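Local coordinates for coclaurine N-methyltransferase (Coptis japonica, PDB 6GKV), which transfers a methyl group from S-adenosyl-L-methionine to the ring nitrogen of coclaurine and probably related tetrahydroisoquinolines in alkaloid biosynthesis, at residues F224-H230 with E341-V347. Sequence-based numbering, arbitrary orientation.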
loop_
_atom_site.group_PDB
_atom_site.type_symbol
_atom_site.label_atom_id
_atom_site.label_comp_id
_atom_site.label_asym_id
_atom_site.label_seq_id
_atom_site.Cartn_x
_atom_site.Cartn_y
_atom_site.Cartn_z
ATOM N N PHE A 224 16.988 -5.184 3.131
ATOM C CA PHE A 224 16.677 -4.416 1.925
ATOM C C PHE A 224 16.183 -5.330 0.791
ATOM O O PHE A 224 16.833 -6.330 0.434
ATOM C CB PHE A 224 17.878 -3.614 1.451
ATOM C CG PHE A 224 17.624 -2.886 0.154
ATOM C CD1 PHE A 224 16.855 -1.727 0.129
ATOM C CD2 PHE A 224 18.124 -3.371 -1.041
ATOM C CE1 PHE A 224 16.608 -1.061 -1.065
ATOM C CE2 PHE A 224 17.874 -2.710 -2.239
ATOM C CZ PHE A 224 17.115 -1.552 -2.249
ATOM N N LEU A 225 15.037 -4.973 0.218
ATOM C CA LEU A 225 14.395 -5.784 -0.817
ATOM C C LEU A 225 14.145 -5.046 -2.129
ATOM O O LEU A 225 13.629 -3.946 -2.130
ATOM C CB LEU A 225 13.060 -6.312 -0.304
ATOM C CG LEU A 225 12.186 -7.011 -1.342
ATOM C CD1 LEU A 225 12.860 -8.280 -1.753
ATOM C CD2 LEU A 225 10.804 -7.297 -0.770
ATOM N N GLU A 226 14.496 -5.677 -3.245
ATOM C CA GLU A 226 14.056 -5.217 -4.555
ATOM C C GLU A 226 13.203 -6.298 -5.229
ATOM O O GLU A 226 13.586 -7.479 -5.270
ATOM C CB GLU A 226 15.240 -4.852 -5.455
ATOM C CG GLU A 226 14.810 -4.307 -6.835
ATOM C CD GLU A 226 15.984 -4.082 -7.797
ATOM O OE1 GLU A 226 16.672 -3.050 -7.678
ATOM O OE2 GLU A 226 16.226 -4.933 -8.673
ATOM N N HIS A 227 12.040 -5.893 -5.738
ATOM C CA HIS A 227 11.227 -6.778 -6.546
ATOM C C HIS A 227 10.614 -5.992 -7.670
ATOM O O HIS A 227 10.249 -4.842 -7.489
ATOM C CB HIS A 227 10.129 -7.439 -5.732
ATOM C CG HIS A 227 9.174 -6.475 -5.109
ATOM N ND1 HIS A 227 7.967 -6.150 -5.688
ATOM C CD2 HIS A 227 9.236 -5.780 -3.949
ATOM C CE1 HIS A 227 7.322 -5.299 -4.909
ATOM N NE2 HIS A 227 8.069 -5.057 -3.846
ATOM N N ILE A 228 10.503 -6.600 -8.838
ATOM C CA ILE A 228 9.796 -5.934 -9.899
ATOM C C ILE A 228 8.321 -5.995 -9.501
ATOM O O ILE A 228 7.951 -6.816 -8.663
ATOM C CB ILE A 228 10.085 -6.587 -11.267
ATOM C CG1 ILE A 228 9.860 -8.097 -11.199
ATOM C CG2 ILE A 228 11.527 -6.321 -11.649
ATOM C CD1 ILE A 228 8.445 -8.525 -11.441
ATOM N N CYS A 229 7.485 -5.130 -10.071
ATOM C CA CYS A 229 6.072 -5.104 -9.695
ATOM C C CYS A 229 5.216 -4.492 -10.784
ATOM O O CYS A 229 5.748 -3.966 -11.775
ATOM C CB CYS A 229 5.890 -4.311 -8.411
ATOM S SG CYS A 229 6.273 -2.577 -8.667
ATOM N N HIS A 230 3.896 -4.587 -10.624
ATOM C CA HIS A 230 3.028 -3.620 -11.268
ATOM C C HIS A 230 2.570 -2.624 -10.206
ATOM O O HIS A 230 2.342 -2.994 -9.053
ATOM C CB HIS A 230 1.821 -4.258 -11.945
ATOM C CG HIS A 230 0.938 -3.242 -12.609
ATOM N ND1 HIS A 230 -0.128 -2.654 -11.968
ATOM C CD2 HIS A 230 1.019 -2.658 -13.834
ATOM C CE1 HIS A 230 -0.698 -1.780 -12.788
ATOM N NE2 HIS A 230 -0.021 -1.765 -13.922
ATOM N N GLU A 341 3.790 1.520 -15.587
ATOM C CA GLU A 341 2.906 0.392 -15.322
ATOM C C GLU A 341 3.653 -0.696 -14.533
ATOM O O GLU A 341 3.430 -0.883 -13.339
ATOM C CB GLU A 341 2.352 -0.179 -16.627
ATOM C CG GLU A 341 1.465 0.788 -17.404
ATOM C CD GLU A 341 0.157 1.101 -16.697
ATOM O OE1 GLU A 341 -0.182 0.412 -15.725
ATOM O OE2 GLU A 341 -0.555 2.029 -17.123
ATOM N N TRP A 342 4.512 -1.433 -15.228
ATOM C CA TRP A 342 5.359 -2.436 -14.600
ATOM C C TRP A 342 6.676 -1.764 -14.267
ATOM O O TRP A 342 7.205 -0.985 -15.074
ATOM C CB TRP A 342 5.553 -3.647 -15.522
ATOM C CG TRP A 342 4.309 -4.496 -15.657
ATOM C CD1 TRP A 342 3.862 -5.425 -14.766
ATOM C CD2 TRP A 342 3.353 -4.476 -16.733
ATOM N NE1 TRP A 342 2.694 -5.993 -15.222
ATOM C CE2 TRP A 342 2.369 -5.441 -16.410
ATOM C CE3 TRP A 342 3.268 -3.777 -17.937
ATOM C CZ2 TRP A 342 1.287 -5.696 -17.272
ATOM C CZ3 TRP A 342 2.188 -4.049 -18.786
ATOM C CH2 TRP A 342 1.214 -4.993 -18.444
ATOM N N MET A 343 7.196 -2.047 -13.076
ATOM C CA MET A 343 8.338 -1.311 -12.565
ATOM C C MET A 343 9.019 -2.028 -11.407
ATOM O O MET A 343 8.723 -3.192 -11.115
ATOM C CB MET A 343 7.897 0.092 -12.121
ATOM C CG MET A 343 6.649 0.090 -11.212
ATOM S SD MET A 343 6.068 1.751 -10.750
ATOM C CE MET A 343 5.050 2.195 -12.149
ATOM N N ALA A 344 9.916 -1.303 -10.746
ATOM C CA ALA A 344 10.695 -1.828 -9.636
ATOM C C ALA A 344 10.385 -1.135 -8.309
ATOM O O ALA A 344 10.276 0.091 -8.222
ATOM C CB ALA A 344 12.175 -1.719 -9.945
ATOM N N SER A 345 10.250 -1.952 -7.271
ATOM C CA SER A 345 9.969 -1.499 -5.908
ATOM C C SER A 345 11.106 -1.810 -4.953
ATOM O O SER A 345 11.600 -2.951 -4.905
ATOM C CB SER A 345 8.684 -2.156 -5.407
ATOM O OG SER A 345 8.442 -1.876 -4.038
ATOM N N HIS A 346 11.517 -0.806 -4.183
ATOM C CA HIS A 346 12.489 -0.988 -3.097
ATOM C C HIS A 346 11.869 -0.807 -1.705
ATOM O O HIS A 346 11.303 0.251 -1.387
ATOM C CB HIS A 346 13.661 -0.017 -3.247
ATOM C CG HIS A 346 14.553 -0.318 -4.417
ATOM N ND1 HIS A 346 15.577 0.516 -4.807
ATOM C CD2 HIS A 346 14.572 -1.365 -5.271
ATOM C CE1 HIS A 346 16.190 0.000 -5.858
ATOM N NE2 HIS A 346 15.608 -1.146 -6.152
ATOM N N VAL A 347 12.013 -1.830 -0.869
ATOM C CA VAL A 347 11.522 -1.772 0.495
ATOM C C VAL A 347 12.637 -1.971 1.521
ATOM O O VAL A 347 13.418 -2.931 1.434
ATOM C CB VAL A 347 10.433 -2.820 0.751
ATOM C CG1 VAL A 347 9.737 -2.518 2.063
ATOM C CG2 VAL A 347 9.420 -2.839 -0.398
#
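His-346 and Glu-226 face each other as an antiparallel non-hydrogen-bonded pair, and their side chains run side by side. His-346 NE2 donates to Glu-226 OE1 at 2.7 Å, N-H...O 158°; the carboxylate and ring planes lie only 2° apart, and the bond uses the anti lone pair of OE1. The same oxygen also hydrogen-bonds Tyr-115 OH, while Arg-118 binds ND1, so both ring nitrogens are engaged and the rotation of the imidazole is fixed. Phe-224 adds a T-shaped stack, its CZ lying 3.6 Å from CG of His-346 over one ring face; CG of Phe-224 stands anti to its own backbone N (chi1 176°), swinging the phenyl edge across. With an alanine at His-346, Glu-226 OE1 would probably lose one of its partners, Arg-118 its mate, and a gap would open beside the Phe-224 edge.

At the other end, His-230 NE2 donates to Glu-341 OE1 at 2.8 Å, nearly along its C-O axis; Tyr-40 OH hydrogen-bonds the same oxygen. The edge of the same imidazole points at the Trp-342 face, its centroid 5.0 Å from that of the indole five-membered ring. Between these ends His-227 receives Ser-345 CB over one ring face, a CH-pi contact 3.7 Å from the centroid.

Paired backbone N-H...O bonds at Leu-225/Val-347, His-227/Ser-345 and Cys-229/Met-343 tie strands 221-230 and 342-350 into the Rossmann-like methyltransferase sheet. There, parallel strand 191-197 flanks 221-230 and antiparallel strand 272-279 flanks 342-350. Glu-226 approaches the S-adenosyl-L-homocysteine site and Ile-228 the bound N-methylheliamine, whereas helix 21-39 packs Leu-36 against His-230 and Trp-342.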